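Local coordinates for uncharacterized protein (Eubacterium siraeum, PDB 4OBM) that is of unknown function but belongs to the LytR-CpsA-Psr family, whose relatives probably attach glycopolymers to the cell wall in Gram-positive bacteria, at residues 95-108 against 195-208. Numbering follows the deposited sequence.
Sequences NKYIRFTKSTLTEL and FIINFTNTNIEQSD
The amide of Asn203 stands in for a backbone edge against 95-97: its ND2 donates to Asn95 O at 2.9 Å, nearly straight at 170°, while OD1 accepts from Tyr97 N in the plane of its carbonyl. Held at both ends, the amide stacks on one face of the Tyr97 ring, the planes 23° apart. Thr202 OG1, trans to its own N (chi1 -177°), donates to Tyr97 O at 2.7 Å and accepts from Ile204 N, an ST turn. Backbone pairing is brief: Arg99 N binds Asn201 O at 2.8 Å, and the return bond is weak. Strand 201-202 is outermost in this chain's mixed sheet, antiparallel to 94-100. Asn201 ND2 lies over a face of the Arg99 guanidinium, which is salt-bridged to Glu79. Lys96, bent at chi2, brings NZ to Asn203 O at 2.8 Å and into a longer salt bridge with Asp208 OD2, which also accepts from Glu205 N. On the sheet face shared with Thr202, Ile98 CD1 meets Ile196 CG2 at 3.9 Å, and Ile196 CD1 reaches Phe100 CE1. Between the nearly antiparallel helices, the Phe195 ring turns its edge to Thr104 O, 3.5 Å from CE2. A water joins Arg99 O and Thr104 OG1.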
ATOM      1  N   ASN A  95       2.480 -10.162   7.993  1.00 29.84           N
ATOM      2  CA  ASN A  95       1.874 -10.410   9.307  1.00 29.10           C
ATOM      3  C   ASN A  95       1.222  -9.134   9.837  1.00 31.59           C
ATOM      4  O   ASN A  95       0.255  -9.199  10.599  1.00 30.27           O
ATOM      5  CB  ASN A  95       2.934 -10.904  10.323  1.00 30.34           C
ATOM      6  CG  ASN A  95       3.914 -11.951   9.825  1.00 66.40           C
ATOM      7  OD1 ASN A  95       5.136 -11.786   9.927  1.00 56.29           O
ATOM      8  ND2 ASN A  95       3.412 -13.077   9.321  1.00 67.21           N
ATOM      9  N   LYS A  96       1.793  -7.967   9.463  1.00 26.93           N
ATOM     10  CA  LYS A  96       1.331  -6.674   9.940  1.00 24.98           C
ATOM     11  C   LYS A  96       0.385  -6.004   8.975  1.00 25.78           C
ATOM     12  O   LYS A  96       0.454  -6.183   7.748  1.00 22.48           O
ATOM     13  CB  LYS A  96       2.504  -5.741  10.281  1.00 27.36           C
ATOM     14  CG  LYS A  96       3.428  -6.241  11.403  1.00 26.99           C
ATOM     15  CD  LYS A  96       2.683  -6.682  12.681  1.00 27.96           C
ATOM     16  CE  LYS A  96       3.651  -7.201  13.717  1.00 32.37           C
ATOM     17  NZ  LYS A  96       3.010  -7.352  15.041  1.00 39.92           N
ATOM     18  N   TYR A  97      -0.557  -5.268   9.553  1.00 22.76           N
ATOM     19  CA  TYR A  97      -1.560  -4.567   8.764  1.00 22.34           C
ATOM     20  C   TYR A  97      -1.927  -3.241   9.397  1.00 24.63           C
ATOM     21  O   TYR A  97      -1.724  -3.065  10.600  1.00 23.57           O
ATOM     22  CB  TYR A  97      -2.829  -5.438   8.608  1.00 24.03           C
ATOM     23  CG  TYR A  97      -3.523  -5.762   9.912  1.00 26.67           C
ATOM     24  CD1 TYR A  97      -4.433  -4.872  10.485  1.00 27.28           C
ATOM     25  CD2 TYR A  97      -3.312  -6.981  10.549  1.00 28.36           C
ATOM     26  CE1 TYR A  97      -5.042  -5.148  11.705  1.00 26.85           C
ATOM     27  CE2 TYR A  97      -3.945  -7.285  11.750  1.00 30.40           C
ATOM     28  CZ  TYR A  97      -4.819  -6.370  12.319  1.00 39.12           C
ATOM     29  OH  TYR A  97      -5.434  -6.684  13.507  1.00 42.32           O
ATOM     30  N   ILE A  98      -2.529  -2.341   8.597  1.00 20.85           N
ATOM     31  CA  ILE A  98      -3.107  -1.076   9.056  1.00 20.98           C
ATOM     32  C   ILE A  98      -4.496  -0.943   8.429  1.00 24.35           C
ATOM     33  O   ILE A  98      -4.604  -0.904   7.207  1.00 24.61           O
ATOM     34  CB  ILE A  98      -2.254   0.216   8.779  1.00 23.72           C
ATOM     35  CG1 ILE A  98      -0.789   0.092   9.265  1.00 23.58           C
ATOM     36  CG2 ILE A  98      -2.955   1.473   9.388  1.00 23.32           C
ATOM     37  CD1 ILE A  98       0.135   1.110   8.636  1.00 27.22           C
ATOM     38  N   ARG A  99      -5.544  -0.859   9.235  1.00 19.95           N
ATOM     39  CA  ARG A  99      -6.861  -0.592   8.667  1.00 18.95           C
ATOM     40  C   ARG A  99      -7.164   0.858   8.924  1.00 22.59           C
ATOM     41  O   ARG A  99      -7.329   1.266  10.079  1.00 19.74           O
ATOM     42  CB  ARG A  99      -7.978  -1.505   9.216  1.00 17.98           C
ATOM     43  CG  ARG A  99      -9.368  -1.061   8.718  1.00 26.72           C
ATOM     44  CD  ARG A  99     -10.503  -1.703   9.485  1.00 30.06           C
ATOM     45  NE  ARG A  99     -10.455  -3.146   9.311  1.00 29.75           N
ATOM     46  CZ  ARG A  99     -11.412  -3.988   9.659  1.00 37.76           C
ATOM     47  NH1 ARG A  99     -12.539  -3.535  10.205  1.00 17.78           N
ATOM     48  NH2 ARG A  99     -11.258  -5.284   9.462  1.00 20.32           N
ATOM     49  N   PHE A 100      -7.187   1.644   7.847  1.00 21.16           N
ATOM     50  CA  PHE A 100      -7.504   3.062   7.910  1.00 21.24           C
ATOM     51  C   PHE A 100      -8.992   3.246   7.836  1.00 24.31           C
ATOM     52  O   PHE A 100      -9.688   2.357   7.363  1.00 22.43           O
ATOM     53  CB  PHE A 100      -6.848   3.818   6.733  1.00 22.79           C
ATOM     54  CG  PHE A 100      -5.349   3.943   6.808  1.00 24.84           C
ATOM     55  CD1 PHE A 100      -4.754   4.917   7.606  1.00 27.06           C
ATOM     56  CD2 PHE A 100      -4.528   3.110   6.052  1.00 25.97           C
ATOM     57  CE1 PHE A 100      -3.366   5.024   7.683  1.00 27.90           C
ATOM     58  CE2 PHE A 100      -3.137   3.225   6.125  1.00 28.82           C
ATOM     59  CZ  PHE A 100      -2.567   4.184   6.935  1.00 26.90           C
ATOM     60  N   THR A 101      -9.475   4.414   8.266  1.00 21.83           N
ATOM     61  CA  THR A 101     -10.861   4.824   8.070  1.00 22.07           C
ATOM     62  C   THR A 101     -10.812   6.097   7.220  1.00 26.22           C
ATOM     63  O   THR A 101      -9.713   6.630   6.986  1.00 23.18           O
ATOM     64  CB  THR A 101     -11.586   5.036   9.390  1.00 27.75           C
ATOM     65  OG1 THR A 101     -10.977   6.161  10.025  1.00 27.69           O
ATOM     66  CG2 THR A 101     -11.591   3.772  10.294  1.00 23.77           C
ATOM     67  N   LYS A 102     -11.979   6.637   6.808  1.00 25.34           N
ATOM     68  CA  LYS A 102     -11.955   7.896   6.050  1.00 26.03           C
ATOM     69  C   LYS A 102     -11.210   8.956   6.863  1.00 28.78           C
ATOM     70  O   LYS A 102     -10.348   9.658   6.333  1.00 27.71           O
ATOM     71  CB  LYS A 102     -13.378   8.371   5.688  1.00 29.41           C
ATOM     72  CG  LYS A 102     -13.446   9.791   5.155  1.00 25.12           C
ATOM     73  CD  LYS A 102     -14.815  10.148   4.705  1.00 28.28           C
ATOM     74  CE  LYS A 102     -14.863  11.584   4.220  1.00 33.20           C
ATOM     75  NZ  LYS A 102     -16.170  11.894   3.581  1.00 39.03           N
ATOM     76  N   SER A 103     -11.513   8.995   8.171  1.00 25.16           N
ATOM     77  CA  SER A 103     -10.969   9.925   9.147  1.00 25.60           C
ATOM     78  C   SER A 103      -9.441   9.763   9.362  1.00 28.22           C
ATOM     79  O   SER A 103      -8.719  10.758   9.280  1.00 25.43           O
ATOM     80  CB  SER A 103     -11.709   9.762  10.472  1.00 29.60           C
ATOM     81  OG  SER A 103     -11.253  10.696  11.434  1.00 40.73           O
ATOM     82  N   THR A 104      -8.958   8.533   9.650  1.00 25.26           N
ATOM     83  CA  THR A 104      -7.536   8.330   9.954  1.00 25.07           C
ATOM     84  C   THR A 104      -6.642   8.483   8.698  1.00 29.69           C
ATOM     85  O   THR A 104      -5.572   9.088   8.814  1.00 29.79           O
ATOM     86  CB  THR A 104      -7.271   7.027  10.733  1.00 26.45           C
ATOM     87  OG1 THR A 104      -7.521   5.885   9.922  1.00 25.25           O
ATOM     88  CG2 THR A 104      -8.073   6.948  12.026  1.00 21.89           C
ATOM     89  N   LEU A 105      -7.085   8.010   7.514  1.00 25.62           N
ATOM     90  CA  LEU A 105      -6.322   8.175   6.267  1.00 24.39           C
ATOM     91  C   LEU A 105      -6.197   9.677   5.869  1.00 27.71           C
ATOM     92  O   LEU A 105      -5.133  10.097   5.421  1.00 26.86           O
ATOM     93  CB  LEU A 105      -6.947   7.365   5.103  1.00 24.00           C
ATOM     94  CG  LEU A 105      -6.072   7.225   3.822  1.00 29.21           C
ATOM     95  CD1 LEU A 105      -4.568   6.925   4.151  1.00 28.86           C
ATOM     96  CD2 LEU A 105      -6.629   6.177   2.878  1.00 30.14           C
ATOM     97  N   THR A 106      -7.280  10.470   6.032  1.00 23.71           N
ATOM     98  CA  THR A 106      -7.284  11.897   5.694  1.00 23.67           C
ATOM     99  C   THR A 106      -6.333  12.633   6.644  1.00 27.70           C
ATOM    100  O   THR A 106      -5.571  13.504   6.206  1.00 27.34           O
ATOM    101  CB  THR A 106      -8.717  12.450   5.750  1.00 30.67           C
ATOM    102  OG1 THR A 106      -9.564  11.631   4.932  1.00 28.48           O
ATOM    103  CG2 THR A 106      -8.807  13.910   5.316  1.00 27.18           C
ATOM    104  N   GLU A 107      -6.356  12.242   7.935  1.00 23.88           N
ATOM    105  CA  GLU A 107      -5.487  12.793   8.950  1.00 23.24           C
ATOM    106  C   GLU A 107      -4.027  12.456   8.642  1.00 28.80           C
ATOM    107  O   GLU A 107      -3.187  13.352   8.753  1.00 30.60           O
ATOM    108  CB  GLU A 107      -5.879  12.328  10.343  1.00 24.57           C
ATOM    109  CG  GLU A 107      -5.680  13.463  11.329  1.00 39.24           C
ATOM    110  CD  GLU A 107      -5.628  13.117  12.800  1.00 62.17           C
ATOM    111  OE1 GLU A 107      -6.464  12.303  13.258  1.00 54.24           O
ATOM    112  OE2 GLU A 107      -4.774  13.704  13.504  1.00 52.26           O
ATOM    113  N   LEU A 108      -3.729  11.221   8.180  1.00 24.61           N
ATOM    114  CA  LEU A 108      -2.361  10.849   7.781  1.00 23.91           C
ATOM    115  C   LEU A 108      -1.876  11.787   6.676  1.00 28.52           C
ATOM    116  O   LEU A 108      -0.832  12.394   6.848  1.00 30.47           O
ATOM    117  CB  LEU A 108      -2.249   9.375   7.340  1.00 23.03           C
ATOM    118  CG  LEU A 108      -0.896   8.909   6.733  1.00 27.00           C
ATOM    119  CD1 LEU A 108       0.153   8.683   7.797  1.00 27.03           C
ATOM    120  CD2 LEU A 108      -1.062   7.628   5.998  1.00 30.86           C
ATOM    121  N   PHE A 195       1.245   8.407  15.291  1.00 23.07           N
ATOM    122  CA  PHE A 195      -0.156   8.500  14.853  1.00 22.86           C
ATOM    123  C   PHE A 195      -0.717   7.101  14.445  1.00 26.13           C
ATOM    124  O   PHE A 195      -1.844   6.769  14.810  1.00 23.64           O
ATOM    125  CB  PHE A 195      -0.324   9.502  13.675  1.00 24.21           C
ATOM    126  CG  PHE A 195      -1.729   9.491  13.115  1.00 25.05           C
ATOM    127  CD1 PHE A 195      -2.773  10.101  13.800  1.00 28.23           C
ATOM    128  CD2 PHE A 195      -2.017   8.834  11.924  1.00 26.26           C
ATOM    129  CE1 PHE A 195      -4.083  10.041  13.310  1.00 27.94           C
ATOM    130  CE2 PHE A 195      -3.329   8.767  11.442  1.00 27.81           C
ATOM    131  CZ  PHE A 195      -4.343   9.407  12.117  1.00 25.77           C
ATOM    132  N   ILE A 196       0.057   6.319  13.652  1.00 23.49           N
ATOM    133  CA  ILE A 196      -0.362   4.985  13.206  1.00 24.60           C
ATOM    134  C   ILE A 196      -0.677   4.076  14.421  1.00 30.04           C
ATOM    135  O   ILE A 196      -1.768   3.517  14.495  1.00 29.76           O
ATOM    136  CB  ILE A 196       0.716   4.343  12.274  1.00 27.58           C
ATOM    137  CG1 ILE A 196       0.892   5.108  10.924  1.00 27.76           C
ATOM    138  CG2 ILE A 196       0.539   2.814  12.101  1.00 26.95           C
ATOM    139  CD1 ILE A 196      -0.390   5.312  10.009  1.00 31.56           C
ATOM    140  N   ILE A 197       0.270   3.963  15.365  1.00 27.42           N
ATOM    141  CA  ILE A 197       0.178   3.090  16.536  1.00 27.64           C
ATOM    142  C   ILE A 197      -0.975   3.509  17.459  1.00 31.62           C
ATOM    143  O   ILE A 197      -1.666   2.630  17.990  1.00 31.51           O
ATOM    144  CB  ILE A 197       1.558   3.049  17.273  1.00 31.41           C
ATOM    145  CG1 ILE A 197       2.582   2.242  16.432  1.00 32.43           C
ATOM    146  CG2 ILE A 197       1.472   2.479  18.718  1.00 32.05           C
ATOM    147  CD1 ILE A 197       4.011   2.362  16.882  1.00 41.18           C
ATOM    148  N   ASN A 198      -1.209   4.832  17.617  1.00 26.87           N
ATOM    149  CA  ASN A 198      -2.194   5.308  18.572  1.00 26.10           C
ATOM    150  C   ASN A 198      -3.591   5.553  18.025  1.00 29.19           C
ATOM    151  O   ASN A 198      -4.517   5.565  18.826  1.00 29.65           O
ATOM    152  CB  ASN A 198      -1.693   6.581  19.290  1.00 24.38           C
ATOM    153  CG  ASN A 198      -0.486   6.350  20.183  1.00 37.47           C
ATOM    154  OD1 ASN A 198      -0.583   5.820  21.289  1.00 26.67           O
ATOM    155  ND2 ASN A 198       0.693   6.729  19.723  1.00 28.23           N
ATOM    156  N   PHE A 199      -3.782   5.772  16.720  1.00 26.64           N
ATOM    157  CA  PHE A 199      -5.131   6.128  16.271  1.00 26.37           C
ATOM    158  C   PHE A 199      -5.686   5.263  15.126  1.00 28.92           C
ATOM    159  O   PHE A 199      -6.847   5.433  14.744  1.00 27.23           O
ATOM    160  CB  PHE A 199      -5.180   7.633  15.908  1.00 27.83           C
ATOM    161  CG  PHE A 199      -4.975   8.499  17.138  1.00 29.31           C
ATOM    162  CD1 PHE A 199      -6.024   8.748  18.017  1.00 31.66           C
ATOM    163  CD2 PHE A 199      -3.710   8.983  17.469  1.00 31.39           C
ATOM    164  CE1 PHE A 199      -5.822   9.505  19.174  1.00 32.88           C
ATOM    165  CE2 PHE A 199      -3.508   9.733  18.632  1.00 33.65           C
ATOM    166  CZ  PHE A 199      -4.567   9.999  19.469  1.00 31.88           C
ATOM    167  N   THR A 200      -4.898   4.315  14.616  1.00 24.86           N
ATOM    168  CA  THR A 200      -5.396   3.448  13.565  1.00 23.34           C
ATOM    169  C   THR A 200      -5.579   2.037  14.115  1.00 27.58           C
ATOM    170  O   THR A 200      -4.958   1.677  15.113  1.00 27.73           O
ATOM    171  CB  THR A 200      -4.477   3.464  12.322  1.00 29.03           C
ATOM    172  OG1 THR A 200      -3.296   2.698  12.571  1.00 33.20           O
ATOM    173  CG2 THR A 200      -4.137   4.868  11.842  1.00 25.38           C
ATOM    174  N   ASN A 201      -6.423   1.237  13.449  1.00 24.62           N
ATOM    175  CA  ASN A 201      -6.622  -0.168  13.759  1.00 24.50           C
ATOM    176  C   ASN A 201      -5.404  -0.916  13.180  1.00 27.21           C
ATOM    177  O   ASN A 201      -5.327  -1.115  11.974  1.00 25.89           O
ATOM    178  CB  ASN A 201      -7.950  -0.659  13.160  1.00 24.05           C
ATOM    179  CG  ASN A 201      -8.340  -2.079  13.510  1.00 39.35           C
ATOM    180  OD1 ASN A 201      -7.530  -2.914  13.933  1.00 38.11           O
ATOM    181  ND2 ASN A 201      -9.604  -2.389  13.315  1.00 26.84           N
ATOM    182  N   THR A 202      -4.426  -1.262  14.025  1.00 24.87           N
ATOM    183  CA  THR A 202      -3.205  -1.906  13.531  1.00 25.31           C
ATOM    184  C   THR A 202      -2.627  -2.896  14.549  1.00 29.50           C
ATOM    185  O   THR A 202      -2.932  -2.801  15.734  1.00 29.77           O
ATOM    186  CB  THR A 202      -2.154  -0.814  13.125  1.00 29.60           C
ATOM    187  OG1 THR A 202      -0.993  -1.439  12.590  1.00 30.07           O
ATOM    188  CG2 THR A 202      -1.759   0.123  14.278  1.00 28.29           C
ATOM    189  N   ASN A 203      -1.769  -3.831  14.079  1.00 25.31           N
ATOM    190  CA  ASN A 203      -1.080  -4.761  14.971  1.00 25.72           C
ATOM    191  C   ASN A 203       0.421  -4.452  14.928  1.00 30.74           C
ATOM    192  O   ASN A 203       1.242  -5.259  15.377  1.00 31.21           O
ATOM    193  CB  ASN A 203      -1.381  -6.223  14.615  1.00 25.43           C
ATOM    194  CG  ASN A 203      -0.904  -6.633  13.251  1.00 39.73           C
ATOM    195  OD1 ASN A 203      -0.737  -5.808  12.351  1.00 33.92           O
ATOM    196  ND2 ASN A 203      -0.692  -7.920  13.066  1.00 33.00           N
ATOM    197  N   ILE A 204       0.772  -3.272  14.363  1.00 27.40           N
ATOM    198  CA  ILE A 204       2.148  -2.773  14.296  1.00 26.61           C
ATOM    199  C   ILE A 204       2.491  -2.252  15.692  1.00 30.17           C
ATOM    200  O   ILE A 204       1.809  -1.372  16.221  1.00 29.32           O
ATOM    201  CB  ILE A 204       2.360  -1.699  13.171  1.00 28.79           C
ATOM    202  CG1 ILE A 204       2.291  -2.333  11.769  1.00 28.55           C
ATOM    203  CG2 ILE A 204       3.677  -0.904  13.355  1.00 30.55           C
ATOM    204  CD1 ILE A 204       2.494  -1.377  10.617  1.00 30.22           C
ATOM    205  N   GLU A 205       3.537  -2.802  16.286  1.00 27.61           N
ATOM    206  CA  GLU A 205       3.977  -2.350  17.600  1.00 27.44           C
ATOM    207  C   GLU A 205       5.193  -1.465  17.424  1.00 31.15           C
ATOM    208  O   GLU A 205       5.800  -1.464  16.344  1.00 31.01           O
ATOM    209  CB  GLU A 205       4.264  -3.543  18.550  1.00 29.47           C
ATOM    210  CG  GLU A 205       3.047  -4.387  18.925  1.00 38.44           C
ATOM    211  CD  GLU A 205       1.803  -3.657  19.416  1.00 65.79           C
ATOM    212  OE1 GLU A 205       1.928  -2.694  20.212  1.00 43.80           O
ATOM    213  OE2 GLU A 205       0.692  -4.063  19.002  1.00 68.29           O
ATOM    214  N   GLN A 206       5.554  -0.710  18.478  1.00 27.79           N
ATOM    215  CA  GLN A 206       6.709   0.188  18.491  1.00 27.90           C
ATOM    216  C   GLN A 206       8.017  -0.579  18.180  1.00 31.50           C
ATOM    217  O   GLN A 206       8.870  -0.056  17.475  1.00 29.91           O
ATOM    218  CB  GLN A 206       6.795   0.901  19.852  1.00 29.94           C
ATOM    219  CG  GLN A 206       7.892   1.955  19.971  1.00 38.94           C
ATOM    220  CD  GLN A 206       7.648   3.118  19.056  1.00 42.96           C
ATOM    221  OE1 GLN A 206       6.561   3.707  19.033  1.00 35.36           O
ATOM    222  NE2 GLN A 206       8.658   3.461  18.278  1.00 23.05           N
ATOM    223  N   SER A 207       8.130  -1.831  18.646  1.00 31.02           N
ATOM    224  CA  SER A 207       9.302  -2.686  18.414  1.00 32.16           C
ATOM    225  C   SER A 207       9.497  -2.996  16.908  1.00 35.45           C
ATOM    226  O   SER A 207      10.637  -3.097  16.463  1.00 34.61           O
ATOM    227  CB  SER A 207       9.183  -3.978  19.217  1.00 35.34           C
ATOM    228  OG  SER A 207       7.958  -4.646  18.960  1.00 41.88           O
ATOM    229  N   ASP A 208       8.379  -3.115  16.137  1.00 32.51           N
ATOM    230  CA  ASP A 208       8.354  -3.390  14.683  1.00 31.41           C
ATOM    231  C   ASP A 208       8.933  -2.227  13.906  1.00 33.43           C
ATOM    232  O   ASP A 208       9.766  -2.433  13.017  1.00 32.45           O
ATOM    233  CB  ASP A 208       6.924  -3.677  14.194  1.00 31.74           C
ATOM    234  CG  ASP A 208       6.263  -4.837  14.896  1.00 33.87           C
ATOM    235  OD1 ASP A 208       6.905  -5.893  15.016  1.00 35.88           O
ATOM    236  OD2 ASP A 208       5.098  -4.680  15.335  1.00 33.35           O
TER
HETATM  237  O   HOH W   1      -7.925   3.525  11.377  1.00 27.24           O